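Local coordinates for aromatic amino acid aminotransferase I (Candida albicans WO-1, PDB 6HNU), which probably transfers the amino group of aromatic L-amino acids to 2-oxoglutarate with the help of pyridoxal 5'-phosphate, yielding aromatic oxo-acids and L-glutamate, at residues Asn18-Arg23 with Leu149-Ser154; Pro48-Phe53 with Glu98-Leu103; Ile62-Phe67 with Gly77-Thr82; Gln231-Ala236 with Leu286-Arg291; Gln376-Glu381 with Glu479-Ala484. All blocks are in the same frame, centred on the assembly; numbering follows the deposited sequence. Where two conformers were deposited one is given.

Contact 1: residues Asn18-Arg23 with Leu149-Ser154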
# COMPACT_ATOMS: atom_id res chain seq x y z
N ASN B 18 -11.79 19.41 0.02
CA ASN B 18 -10.85 20.56 0.17
C ASN B 18 -9.42 20.02 0.33
O ASN B 18 -8.52 20.52 -0.38
CB ASN B 18 -11.30 21.45 1.34
CG ASN B 18 -12.54 22.25 1.00
OD1 ASN B 18 -13.00 22.26 -0.14
ND2 ASN B 18 -13.11 22.92 1.99
N GLU B 19 -9.24 18.95 1.10
CA GLU B 19 -7.90 18.39 1.44
C GLU B 19 -7.25 17.81 0.17
O GLU B 19 -6.04 18.02 -0.07
CB GLU B 19 -8.05 17.39 2.58
CG GLU B 19 -8.62 18.01 3.87
CD GLU B 19 -10.14 18.11 4.00
OE1 GLU B 19 -10.85 17.74 3.06
OE2 GLU B 19 -10.62 18.53 5.07
N SER B 20 -8.03 17.13 -0.66
CA SER B 20 -7.53 16.52 -1.92
C SER B 20 -7.09 17.65 -2.86
O SER B 20 -5.98 17.57 -3.44
CB SER B 20 -8.59 15.66 -2.54
OG SER B 20 -8.14 15.05 -3.72
N LYS B 21 -7.92 18.69 -2.99
CA LYS B 21 -7.60 19.81 -3.92
C LYS B 21 -6.28 20.49 -3.52
O LYS B 21 -5.55 20.90 -4.43
CB LYS B 21 -8.72 20.86 -3.87
CG LYS B 21 -9.94 20.59 -4.74
CD LYS B 21 -11.14 21.26 -4.12
CE LYS B 21 -12.21 21.60 -5.11
NZ LYS B 21 -13.53 21.68 -4.43
N ALA B 22 -6.01 20.61 -2.23
CA ALA B 22 -4.80 21.27 -1.67
C ALA B 22 -3.51 20.43 -1.80
O ALA B 22 -2.42 20.99 -1.56
CB ALA B 22 -5.05 21.62 -0.23
N ARG B 23 -3.59 19.14 -2.15
CA ARG B 23 -2.39 18.26 -2.30
C ARG B 23 -1.51 18.82 -3.43
O ARG B 23 -2.09 19.36 -4.39
CB ARG B 23 -2.77 16.81 -2.55
CG ARG B 23 -3.29 16.10 -1.30
CD ARG B 23 -3.57 14.62 -1.50
NE ARG B 23 -4.09 14.09 -0.26
CZ ARG B 23 -3.35 13.73 0.78
NH1 ARG B 23 -2.01 13.78 0.73
NH2 ARG B 23 -3.95 13.34 1.89
N LEU B 149 -12.16 7.50 -0.26
CA LEU B 149 -12.69 8.28 0.88
C LEU B 149 -11.77 9.49 1.10
O LEU B 149 -12.28 10.60 1.32
CB LEU B 149 -12.73 7.38 2.11
CG LEU B 149 -13.85 6.35 2.16
CD1 LEU B 149 -13.51 5.28 3.16
CD2 LEU B 149 -15.16 7.02 2.52
N ARG B 150 -10.45 9.34 0.93
CA ARG B 150 -9.54 10.49 1.20
C ARG B 150 -9.61 11.55 0.10
O ARG B 150 -9.20 12.70 0.41
CB ARG B 150 -8.10 10.02 1.44
CG ARG B 150 -7.97 9.12 2.65
CD ARG B 150 -6.63 8.40 2.74
NE ARG B 150 -5.65 9.29 3.31
CZ ARG B 150 -4.37 8.98 3.54
NH1 ARG B 150 -3.60 9.86 4.13
NH2 ARG B 150 -3.87 7.79 3.21
N THR B 151 -10.02 11.19 -1.11
CA THR B 151 -10.08 12.06 -2.31
C THR B 151 -11.41 12.83 -2.31
O THR B 151 -11.37 14.02 -2.63
CB THR B 151 -9.89 11.21 -3.56
OG1 THR B 151 -8.60 10.61 -3.42
CG2 THR B 151 -10.04 11.99 -4.85
N PHE B 152 -12.54 12.21 -1.92
CA PHE B 152 -13.88 12.82 -2.11
C PHE B 152 -14.57 13.21 -0.79
O PHE B 152 -15.61 13.83 -0.88
CB PHE B 152 -14.77 11.88 -2.92
CG PHE B 152 -14.25 11.63 -4.30
CD1 PHE B 152 -14.16 12.66 -5.22
CD2 PHE B 152 -13.80 10.38 -4.68
CE1 PHE B 152 -13.71 12.43 -6.51
CE2 PHE B 152 -13.31 10.16 -5.95
CZ PHE B 152 -13.26 11.19 -6.87
N CYS B 153 -14.00 12.89 0.35
CA CYS B 153 -14.69 13.07 1.66
C CYS B 153 -13.81 13.78 2.69
O CYS B 153 -12.65 13.39 2.84
CB CYS B 153 -15.09 11.72 2.22
SG CYS B 153 -16.24 10.83 1.13
N SER B 154 -14.39 14.77 3.39
CA SER B 154 -13.86 15.39 4.63
C SER B 154 -14.66 14.79 5.79
O SER B 154 -15.81 14.29 5.54
CB SER B 154 -13.96 16.91 4.58
OG SER B 154 -13.52 17.47 3.32
O HOH W 1 -14.34 19.17 1.60
O HOH W 2 -6.62 12.70 -3.37
O HOH W 3 -6.79 13.95 -0.00
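The short helix 18-22 of the N-terminal arm comes up to the C-terminal end of helix 141-152, the CA atoms of Ser20 and Thr151 standing 5.2 Å apart. Helix 141-152 belongs to the large PLP-binding domain of this aminotransferase, so the arm is laid on the end of one of its helices. Ser20 is small enough for that approach: its CB lies 3.2 Å from Thr151 O, while its OG, turned anti to the backbone N (chi1 -179°), shares water 2 with Thr151 OG1, whose own protein partner is Ser147. Beyond the helix end, Ser154 OG donates to the syn lone pair of Glu19 OE1 over 2.7 Å. Glu19 reaches it through a bend at chi2 (85°), and Ser17 adds a weak bond to the same oxygen. Ser154 OG also accepts a hydrogen bond from water 1, which in turn accepts from Asn18 N. The guanidinium planes of Arg23 and Arg150 stand 87° apart; like charges approach here, but Arg150 is paired with Asp146 of the second subunit. Between the two arginines' segments, water 3 accepts from Arg23 NE and donates to Arg150 O, each at 2.7 Å.

Contact 2: residues Pro48-Phe53 with Glu98-Leu103; sequences PLSDYF and ELARSL
Phe53 meets the helical turn 99-102 with one side of its ring, and most of what it touches is backbone. Phe53 CE2 lies 3.7 Å from Leu103 O and Phe53 CD2 stands 3.9 Å from Leu103 CB, the two side chains sliding past each other in opposite directions. Leu99 O comes up to the ring edge, near its plane, 4.0 Å from Phe53 CD2. An aromatic ring suits this place because its C-H rim (CD2, CE2, CZ) can meet backbone carbonyl oxygens as well as Leu103 CB. Alongside, Ser50 and Ala100 bring the chains closest, their CA atoms 5.2 Å apart; Ser50 OG touches the methyl CB of Ala100 at 3.7 Å, and two small residues permit that approach.

The next shell positions Phe53. Ser50 CA lies over the centre of one face of its ring, 3.5 Å above the plane, and Phe53 N bonds to Ser50 O, so the 3-10 turn 50-52 lies over the ring of the residue that follows it. Lys87 NZ binds Phe53 O. Within the first turn of the helix, Arg101 NE and NH2 form a side-on salt bridge with N-cap Glu98, meeting the carboxylate from above its plane; Arg101 also pairs with Glu113. Phe53 packs on Leu302 and Leu103 on Ala303, both of the second subunit. This is dimer-interface packing of a PLP-dependent aminotransferase, close to Tyr105 of the cofactor site.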
# COMPACT_ATOMS: atom_id res chain seq x y z
N PRO B 48 18.56 5.18 -6.09
CA PRO B 48 19.67 4.26 -5.95
C PRO B 48 19.96 3.78 -7.38
O PRO B 48 19.17 4.03 -8.30
CB PRO B 48 19.12 3.19 -5.02
CG PRO B 48 17.66 3.12 -5.44
CD PRO B 48 17.28 4.55 -5.75
N LEU B 49 21.10 3.13 -7.55
CA LEU B 49 21.55 2.65 -8.88
C LEU B 49 21.05 1.20 -8.97
O LEU B 49 21.12 0.47 -7.94
CB LEU B 49 23.07 2.85 -9.05
CG LEU B 49 24.03 2.59 -7.87
CD1 LEU B 49 23.75 3.41 -6.61
CD2 LEU B 49 24.11 1.11 -7.53
N SER B 50 20.54 0.80 -10.13
CA SER B 50 20.02 -0.58 -10.35
C SER B 50 21.17 -1.60 -10.24
O SER B 50 20.89 -2.79 -10.00
CB SER B 50 19.25 -0.67 -11.64
OG SER B 50 20.11 -0.79 -12.77
N ASP B 51 22.43 -1.15 -10.29
CA ASP B 51 23.65 -2.02 -10.31
C ASP B 51 23.66 -2.96 -9.11
O ASP B 51 24.12 -4.12 -9.28
CB ASP B 51 24.94 -1.19 -10.29
CG ASP B 51 25.12 -0.16 -11.40
OD1 ASP B 51 24.16 0.07 -12.21
OD2 ASP B 51 26.23 0.43 -11.47
N TYR B 52 23.18 -2.54 -7.93
CA TYR B 52 23.25 -3.38 -6.70
C TYR B 52 21.98 -4.23 -6.52
O TYR B 52 22.05 -5.13 -5.68
CB TYR B 52 23.54 -2.54 -5.45
CG TYR B 52 24.79 -1.70 -5.50
CD1 TYR B 52 25.88 -2.04 -6.29
CD2 TYR B 52 24.89 -0.54 -4.74
CE1 TYR B 52 27.01 -1.23 -6.35
CE2 TYR B 52 26.02 0.26 -4.76
CZ TYR B 52 27.10 -0.09 -5.56
OH TYR B 52 28.20 0.71 -5.56
N PHE B 53 20.86 -3.97 -7.21
CA PHE B 53 19.60 -4.75 -7.02
C PHE B 53 19.95 -6.23 -7.11
O PHE B 53 20.42 -6.66 -8.17
CB PHE B 53 18.50 -4.43 -8.05
CG PHE B 53 18.00 -3.00 -8.09
CD1 PHE B 53 18.35 -2.06 -7.13
CD2 PHE B 53 17.13 -2.61 -9.10
CE1 PHE B 53 17.89 -0.76 -7.20
CE2 PHE B 53 16.66 -1.30 -9.17
CZ PHE B 53 17.01 -0.40 -8.20
N GLU B 98 11.59 -4.81 -17.26
CA GLU B 98 12.88 -5.38 -16.80
C GLU B 98 13.11 -4.90 -15.37
O GLU B 98 12.69 -3.76 -15.04
CB GLU B 98 14.00 -5.00 -17.78
CG GLU B 98 14.33 -3.52 -17.80
CD GLU B 98 13.49 -2.64 -18.70
OE1 GLU B 98 12.56 -3.16 -19.36
OE2 GLU B 98 13.74 -1.40 -18.70
N LEU B 99 13.72 -5.75 -14.53
CA LEU B 99 13.77 -5.49 -13.06
C LEU B 99 14.58 -4.22 -12.76
O LEU B 99 14.33 -3.62 -11.71
CB LEU B 99 14.38 -6.68 -12.33
CG LEU B 99 13.70 -8.03 -12.55
CD1 LEU B 99 14.42 -9.09 -11.73
CD2 LEU B 99 12.21 -7.95 -12.19
N ALA B 100 15.56 -3.84 -13.60
CA ALA B 100 16.32 -2.60 -13.41
C ALA B 100 15.34 -1.40 -13.35
O ALA B 100 15.65 -0.42 -12.68
CB ALA B 100 17.36 -2.45 -14.51
N ARG B 101 14.20 -1.50 -14.02
CA ARG B 101 13.11 -0.49 -14.08
C ARG B 101 11.94 -0.87 -13.14
O ARG B 101 11.52 0.01 -12.34
CB ARG B 101 12.68 -0.31 -15.54
CG ARG B 101 11.61 0.75 -15.78
CD ARG B 101 11.56 1.25 -17.24
NE ARG B 101 11.37 0.10 -18.11
CZ ARG B 101 10.20 -0.31 -18.60
NH1 ARG B 101 9.10 0.39 -18.37
NH2 ARG B 101 10.14 -1.42 -19.32
N SER B 102 11.42 -2.12 -13.14
CA SER B 102 10.26 -2.47 -12.28
C SER B 102 10.64 -2.43 -10.78
O SER B 102 9.74 -2.22 -9.96
CB SER B 102 9.62 -3.80 -12.69
OG SER B 102 10.60 -4.80 -12.93
N LEU B 103 11.90 -2.64 -10.41
CA LEU B 103 12.39 -2.62 -9.00
C LEU B 103 12.99 -1.24 -8.64
O LEU B 103 13.41 -1.03 -7.48
CB LEU B 103 13.41 -3.75 -8.78
CG LEU B 103 12.85 -5.16 -8.88
CD1 LEU B 103 13.92 -6.17 -8.47
CD2 LEU B 103 11.60 -5.32 -8.00

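Contact 3: residues Ile62-Phe67 with Gly77-Thr82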
# COMPACT_ATOMS: atom_id res chain seq x y z
N ILE B 62 3.33 -20.87 -15.02
CA ILE B 62 1.89 -20.51 -15.13
C ILE B 62 1.20 -21.46 -16.09
O ILE B 62 1.86 -22.09 -16.92
CB ILE B 62 1.78 -19.03 -15.56
CG1 ILE B 62 2.13 -18.84 -17.03
CG2 ILE B 62 2.65 -18.19 -14.63
CD1 ILE B 62 2.11 -17.37 -17.48
N PRO B 63 -0.14 -21.59 -15.99
CA PRO B 63 -0.88 -22.43 -16.93
C PRO B 63 -0.98 -21.81 -18.33
O PRO B 63 -0.64 -20.61 -18.48
CB PRO B 63 -2.24 -22.62 -16.24
CG PRO B 63 -2.39 -21.40 -15.37
CD PRO B 63 -0.99 -21.07 -14.90
N THR B 64 -1.42 -22.62 -19.32
CA THR B 64 -1.39 -22.25 -20.76
C THR B 64 -2.81 -22.13 -21.30
O THR B 64 -3.64 -23.02 -21.11
CB THR B 64 -0.54 -23.22 -21.59
OG1 THR B 64 -1.07 -24.53 -21.42
CG2 THR B 64 0.91 -23.17 -21.16
N PRO B 65 -3.15 -21.01 -21.99
CA PRO B 65 -4.42 -20.92 -22.66
C PRO B 65 -4.52 -22.08 -23.65
O PRO B 65 -3.50 -22.46 -24.22
CB PRO B 65 -4.35 -19.58 -23.39
CG PRO B 65 -3.30 -18.78 -22.65
CD PRO B 65 -2.31 -19.82 -22.17
N SER B 66 -5.73 -22.62 -23.85
CA SER B 66 -7.00 -22.06 -23.43
C SER B 66 -7.50 -22.70 -22.13
O SER B 66 -8.72 -22.56 -21.85
CB SER B 66 -8.01 -22.19 -24.54
OG SER B 66 -7.59 -21.41 -25.66
N PHE B 67 -6.63 -23.34 -21.35
CA PHE B 67 -6.98 -23.96 -20.03
C PHE B 67 -8.05 -25.04 -20.29
O PHE B 67 -9.00 -25.20 -19.48
CB PHE B 67 -7.42 -22.90 -19.01
CG PHE B 67 -6.58 -21.65 -19.09
CD1 PHE B 67 -5.29 -21.62 -18.57
CD2 PHE B 67 -7.09 -20.49 -19.66
CE1 PHE B 67 -4.50 -20.49 -18.71
CE2 PHE B 67 -6.30 -19.36 -19.76
CZ PHE B 67 -5.01 -19.36 -19.29
N GLY B 77 3.50 -30.09 -17.62
CA GLY B 77 3.55 -30.52 -19.03
C GLY B 77 3.12 -29.41 -19.95
O GLY B 77 3.64 -28.27 -19.84
N GLU B 78 2.11 -29.71 -20.77
CA GLU B 78 1.60 -28.79 -21.81
C GLU B 78 0.87 -27.62 -21.13
O GLU B 78 0.76 -26.58 -21.76
CB GLU B 78 0.78 -29.57 -22.84
CG GLU B 78 1.67 -30.34 -23.81
CD GLU B 78 2.75 -29.51 -24.49
OE1 GLU B 78 2.42 -28.66 -25.35
OE2 GLU B 78 3.94 -29.72 -24.17
N ASN B 79 0.41 -27.79 -19.88
CA ASN B 79 -0.26 -26.71 -19.09
C ASN B 79 0.75 -26.00 -18.18
O ASN B 79 0.35 -25.50 -17.10
CB ASN B 79 -1.42 -27.26 -18.25
CG ASN B 79 -2.32 -26.16 -17.71
OD1 ASN B 79 -2.52 -25.13 -18.37
ND2 ASN B 79 -2.85 -26.38 -16.51
N LYS B 80 2.02 -25.89 -18.60
CA LYS B 80 3.03 -25.12 -17.82
C LYS B 80 3.90 -24.37 -18.80
O LYS B 80 4.53 -25.03 -19.65
CB LYS B 80 3.93 -25.98 -16.94
CG LYS B 80 4.84 -25.19 -16.01
CD LYS B 80 5.36 -26.02 -14.84
CE LYS B 80 6.29 -27.16 -15.23
NZ LYS B 80 7.25 -26.73 -16.28
N THR B 81 3.93 -23.05 -18.69
CA THR B 81 4.96 -22.23 -19.38
C THR B 81 5.73 -21.42 -18.33
O THR B 81 5.13 -21.04 -17.29
CB THR B 81 4.33 -21.42 -20.52
OG1 THR B 81 5.37 -20.98 -21.40
CG2 THR B 81 3.53 -20.23 -20.04
N THR B 82 7.02 -21.22 -18.56
CA THR B 82 7.88 -20.40 -17.68
C THR B 82 7.98 -19.00 -18.28
O THR B 82 8.48 -18.88 -19.41
CB THR B 82 9.24 -21.09 -17.43
OG1 THR B 82 8.96 -22.36 -16.83
CG2 THR B 82 10.17 -20.26 -16.57
O HOH W 4 -3.58 -25.64 -21.03
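The amide of Asn79 is the flat group that crosses to the other segment: its OD1 accepts from Thr64 N at 2.9 Å, the donor tilted 32° from the carbonyl plane, and touches Pro63 CB. The Phe67 ring has Pro65 CA over the centre of one face, while Asn79 OD1 approaches it obliquely. Asparagine suits this loop because one oxygen serves a backbone N-H and water 4, which also bonds to Thr64 O, while its ND2 binds Pro74 O. In the conformer given, Thr64 OG1 donates to Glu78 O at 2.8 Å. Ile62 and Thr81 form an antiparallel hydrogen-bonded pair, each N bonding to the other's O, and their branched side chains lie side by side with Ile62 CG1 3.6 Å from Thr81 CG2. The contact thus closes the long connection between the antiparallel strands 57-62 and 81-86. Helix 334-377 runs against it: Trp347 binds Pro63 O and meets Phe67 edge-to-face, and Trp355 does the same to that ring.

Contact 4: residues Gln231-Ala236 with Leu286-Arg291; sequences QIYDIA and LDVEGR
Tyr233 reaches from helix 226-239 to the type I beta turn Asp287-Gly290, which leads into strand 292-297 of the large domain's central sheet. With CG anti to the backbone N (chi1 -174°), the side chain leaves the helix directly toward the turn. At its base, Tyr233 CG packs 4.4 Å from Leu286 CB. Farther out, Tyr233 CE2 comes within 3.5 Å of Leu286 O, which sits over one face toward the rim, whereas CE1 runs beside Asp287. At the tip, Tyr233 OH donates to the anti lone pair of Asp287 OD1 over 2.6 Å and accepts from Glu289 N at 3.0 Å, two roles that suit a tyrosine hydroxyl. Asp287 OD1 also takes Arg291 N on its syn lone pair, tying the turn's first residue to the one that follows it; Gly290 suits the positive phi there. Arg291 NH2 is paired with Asp240, while NE and NH1 both grip Glu289 OE1. The small Ala236 leaves room for Arg291, whose guanidinium has Ala236 O over one face, 3.5 Å above its plane.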
# COMPACT_ATOMS: atom_id res chain seq x y z
N GLN B 231 -31.18 3.24 -13.91
CA GLN B 231 -32.00 4.15 -13.07
C GLN B 231 -31.11 4.81 -12.01
O GLN B 231 -31.32 5.98 -11.71
CB GLN B 231 -33.12 3.36 -12.42
CG GLN B 231 -34.24 3.02 -13.39
CD GLN B 231 -35.24 2.14 -12.69
OE1 GLN B 231 -36.34 2.58 -12.37
NE2 GLN B 231 -34.83 0.93 -12.36
N ILE B 232 -30.19 4.04 -11.42
CA ILE B 232 -29.28 4.55 -10.35
C ILE B 232 -28.33 5.59 -10.96
O ILE B 232 -28.16 6.66 -10.34
CB ILE B 232 -28.57 3.39 -9.61
CG1 ILE B 232 -29.55 2.60 -8.75
CG2 ILE B 232 -27.40 3.91 -8.79
CD1 ILE B 232 -29.14 1.16 -8.48
N TYR B 233 -27.81 5.32 -12.15
CA TYR B 233 -26.93 6.29 -12.88
C TYR B 233 -27.70 7.60 -13.08
O TYR B 233 -27.18 8.69 -12.78
CB TYR B 233 -26.39 5.69 -14.19
CG TYR B 233 -25.40 6.62 -14.83
CD1 TYR B 233 -24.12 6.73 -14.29
CD2 TYR B 233 -25.76 7.52 -15.81
CE1 TYR B 233 -23.20 7.64 -14.77
CE2 TYR B 233 -24.83 8.42 -16.33
CZ TYR B 233 -23.55 8.49 -15.80
OH TYR B 233 -22.63 9.38 -16.26
N ASP B 234 -28.96 7.51 -13.51
CA ASP B 234 -29.82 8.72 -13.72
C ASP B 234 -29.97 9.51 -12.41
O ASP B 234 -29.96 10.76 -12.45
CB ASP B 234 -31.17 8.36 -14.34
CG ASP B 234 -31.07 7.91 -15.79
OD1 ASP B 234 -30.01 8.06 -16.35
OD2 ASP B 234 -32.05 7.37 -16.32
N ILE B 235 -30.11 8.83 -11.28
CA ILE B 235 -30.22 9.49 -9.96
C ILE B 235 -28.89 10.18 -9.63
O ILE B 235 -28.92 11.35 -9.23
CB ILE B 235 -30.65 8.46 -8.90
CG1 ILE B 235 -32.06 7.95 -9.22
CG2 ILE B 235 -30.52 9.02 -7.50
CD1 ILE B 235 -32.37 6.68 -8.51
N ALA B 236 -27.76 9.51 -9.87
CA ALA B 236 -26.42 10.11 -9.61
C ALA B 236 -26.28 11.38 -10.46
O ALA B 236 -25.80 12.37 -9.96
CB ALA B 236 -25.34 9.09 -9.91
N LEU B 286 -21.88 2.97 -18.64
CA LEU B 286 -23.06 3.86 -18.71
C LEU B 286 -22.64 5.32 -18.56
O LEU B 286 -23.51 6.20 -18.63
CB LEU B 286 -24.04 3.50 -17.59
CG LEU B 286 -24.65 2.10 -17.68
CD1 LEU B 286 -25.61 1.84 -16.52
CD2 LEU B 286 -25.39 1.92 -19.00
N ASP B 287 -21.37 5.58 -18.27
CA ASP B 287 -20.94 6.82 -17.58
C ASP B 287 -20.63 7.92 -18.60
O ASP B 287 -19.52 8.40 -18.61
CB ASP B 287 -19.74 6.57 -16.68
CG ASP B 287 -19.35 7.78 -15.84
OD1 ASP B 287 -20.25 8.65 -15.58
OD2 ASP B 287 -18.17 7.86 -15.46
N VAL B 288 -21.63 8.41 -19.31
CA VAL B 288 -21.46 9.51 -20.30
C VAL B 288 -20.89 10.75 -19.60
O VAL B 288 -20.14 11.47 -20.27
CB VAL B 288 -22.76 9.77 -21.08
CG1 VAL B 288 -23.21 8.52 -21.82
CG2 VAL B 288 -23.88 10.29 -20.20
N GLU B 289 -21.20 10.99 -18.32
CA GLU B 289 -20.83 12.24 -17.60
C GLU B 289 -19.45 12.12 -16.91
O GLU B 289 -18.92 13.17 -16.48
CB GLU B 289 -21.89 12.64 -16.58
CG GLU B 289 -23.27 12.87 -17.19
CD GLU B 289 -24.22 13.68 -16.33
OE1 GLU B 289 -23.94 13.89 -15.15
OE2 GLU B 289 -25.25 14.12 -16.87
N GLY B 290 -18.85 10.93 -16.78
CA GLY B 290 -17.56 10.79 -16.06
C GLY B 290 -17.70 10.91 -14.55
O GLY B 290 -16.75 11.31 -13.90
N ARG B 291 -18.84 10.52 -13.97
CA ARG B 291 -19.05 10.60 -12.51
C ARG B 291 -18.92 9.20 -11.89
O ARG B 291 -19.37 9.02 -10.72
CB ARG B 291 -20.39 11.30 -12.26
CG ARG B 291 -21.61 10.51 -12.75
CD ARG B 291 -22.90 11.09 -12.24
NE ARG B 291 -23.06 12.48 -12.68
CZ ARG B 291 -22.78 13.56 -11.96
NH1 ARG B 291 -22.94 14.76 -12.50
NH2 ARG B 291 -22.38 13.48 -10.70

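Contact 5: residues Gln376-Glu381 with Glu479-Ala484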
# COMPACT_ATOMS: atom_id res chain seq x y z
N GLN B 376 -33.06 -28.41 -1.84
CA GLN B 376 -33.28 -29.78 -1.35
C GLN B 376 -33.45 -29.77 0.17
O GLN B 376 -34.34 -30.49 0.66
CB GLN B 376 -32.07 -30.60 -1.75
CG GLN B 376 -32.18 -32.09 -1.52
CD GLN B 376 -30.88 -32.75 -1.90
OE1 GLN B 376 -30.40 -33.65 -1.21
NE2 GLN B 376 -30.28 -32.30 -3.00
N PHE B 377 -32.59 -29.05 0.90
CA PHE B 377 -32.32 -29.31 2.33
C PHE B 377 -32.97 -28.28 3.24
O PHE B 377 -33.20 -28.62 4.42
CB PHE B 377 -30.82 -29.38 2.57
CG PHE B 377 -30.18 -30.64 2.07
CD1 PHE B 377 -30.61 -31.88 2.51
CD2 PHE B 377 -29.13 -30.59 1.16
CE1 PHE B 377 -30.01 -33.05 2.05
CE2 PHE B 377 -28.54 -31.76 0.69
CZ PHE B 377 -28.97 -32.98 1.15
N VAL B 378 -33.28 -27.09 2.75
CA VAL B 378 -33.75 -25.99 3.63
C VAL B 378 -35.27 -25.95 3.59
O VAL B 378 -35.86 -25.78 2.52
CB VAL B 378 -33.15 -24.62 3.27
CG1 VAL B 378 -33.64 -23.57 4.24
CG2 VAL B 378 -31.63 -24.66 3.27
N PRO B 379 -35.94 -26.08 4.76
CA PRO B 379 -37.39 -26.02 4.80
C PRO B 379 -38.00 -24.74 4.26
O PRO B 379 -37.72 -23.67 4.76
CB PRO B 379 -37.77 -26.19 6.29
CG PRO B 379 -36.46 -26.14 7.05
CD PRO B 379 -35.34 -26.38 6.06
N LYS B 380 -38.94 -24.89 3.32
CA LYS B 380 -39.48 -23.79 2.50
C LYS B 380 -40.57 -23.00 3.23
O LYS B 380 -40.77 -21.82 2.83
CB LYS B 380 -39.97 -24.37 1.18
CG LYS B 380 -38.90 -25.12 0.40
CD LYS B 380 -39.41 -25.68 -0.91
CE LYS B 380 -38.33 -26.43 -1.67
NZ LYS B 380 -37.30 -25.47 -2.16
N GLU B 381 -41.21 -23.59 4.24
CA GLU B 381 -42.32 -22.92 4.99
C GLU B 381 -41.78 -21.66 5.66
O GLU B 381 -42.60 -20.79 5.95
CB GLU B 381 -42.94 -23.73 6.14
CG GLU B 381 -43.35 -25.14 5.77
CD GLU B 381 -42.19 -26.10 5.66
OE1 GLU B 381 -42.24 -27.19 6.30
OE2 GLU B 381 -41.23 -25.78 4.92
N GLU B 479 -26.76 -29.40 4.21
CA GLU B 479 -27.67 -30.41 4.81
C GLU B 479 -27.72 -30.14 6.31
O GLU B 479 -28.81 -30.02 6.84
CB GLU B 479 -27.23 -31.84 4.48
CG GLU B 479 -28.01 -32.88 5.27
CD GLU B 479 -28.01 -34.28 4.68
OE1 GLU B 479 -26.91 -34.79 4.36
OE2 GLU B 479 -29.11 -34.86 4.54
N LYS B 480 -26.56 -29.96 6.94
CA LYS B 480 -26.48 -29.64 8.39
C LYS B 480 -27.21 -28.33 8.66
O LYS B 480 -27.84 -28.24 9.73
CB LYS B 480 -25.03 -29.71 8.87
CG LYS B 480 -24.44 -31.11 8.89
CD LYS B 480 -22.97 -31.20 9.25
CE LYS B 480 -22.52 -32.65 9.38
NZ LYS B 480 -21.05 -32.78 9.39
N PHE B 481 -27.21 -27.36 7.73
CA PHE B 481 -27.86 -26.04 7.93
C PHE B 481 -29.37 -26.22 7.85
O PHE B 481 -30.11 -25.63 8.65
CB PHE B 481 -27.39 -25.00 6.90
CG PHE B 481 -27.90 -23.62 7.20
CD1 PHE B 481 -27.38 -22.88 8.25
CD2 PHE B 481 -28.95 -23.09 6.49
CE1 PHE B 481 -27.87 -21.61 8.53
CE2 PHE B 481 -29.45 -21.83 6.78
CZ PHE B 481 -28.90 -21.09 7.80
N GLY B 482 -29.83 -27.01 6.89
CA GLY B 482 -31.25 -27.39 6.77
C GLY B 482 -31.75 -28.00 8.08
O GLY B 482 -32.83 -27.58 8.53
N LYS B 483 -30.99 -28.92 8.66
CA LYS B 483 -31.34 -29.59 9.96
C LYS B 483 -31.48 -28.54 11.06
O LYS B 483 -32.41 -28.64 11.89
CB LYS B 483 -30.23 -30.49 10.49
CG LYS B 483 -30.07 -31.87 9.88
CD LYS B 483 -29.33 -32.80 10.83
CE LYS B 483 -28.20 -33.56 10.18
NZ LYS B 483 -28.70 -34.67 9.32
N ALA B 484 -30.53 -27.60 11.10
CA ALA B 484 -30.47 -26.55 12.14
C ALA B 484 -31.72 -25.68 12.02
O ALA B 484 -32.36 -25.39 13.08
CB ALA B 484 -29.17 -25.78 12.02
O HOH W 5 -31.48 -30.91 6.29
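Phe377, Glu479 and Gly482 have most of the surface buried here. The Phe377 ring lies flat against helix 471-489 at Glu479: Glu479 CB sits over the centre of one face, 3.7 Å from the centroid and 3° off the normal, a CH-pi contact, while Gln376 CD lies over the opposite face. Glu479, its CG anti to the backbone N (chi1 170°), runs on extended past the ring until OE2 is 3.2 Å from Phe377 CE1, with the carboxylate plane 43° from the ring. Its long aliphatic stem fits an aromatic face. Gly482 lets the chains close up: its CA is 3.3 Å from Phe377 O in a CA-H...O contact, and glycine, without a side chain, suits this close approach. Water 5 bonds to Glu479 O and, weakly, to Phe377 O. Pro379 CD rests on Gly482 O, and Val378 CG2 reaches the edge of Phe481. The contact thus joins the C-terminal end of helix 334-377 to helix 471-489, with Phe481 turned onward to helix 413-426 and strand 429-433.

In the fold
From the N terminus, contact 1 opens at Asn18 and closes the widest of the early loops when the arm meets the end of helix 141-152. Contact 2 is nested within it, drawing residues 48-53 to the short helix 99-102, and contact 3 is nested inside contact 2, closing the connection between strands 57-62 and 81-86. All three touch the second subunit. Contacts 4 and 5 follow in series, with no crossing: contact 4 joins helix 226-239 to the turn before strand 292-297 in the large domain, and contact 5 joins helices 334-377 and 471-489 near the C terminus. Contacts 1 and 4 come within about 8 Å at their nearest atoms.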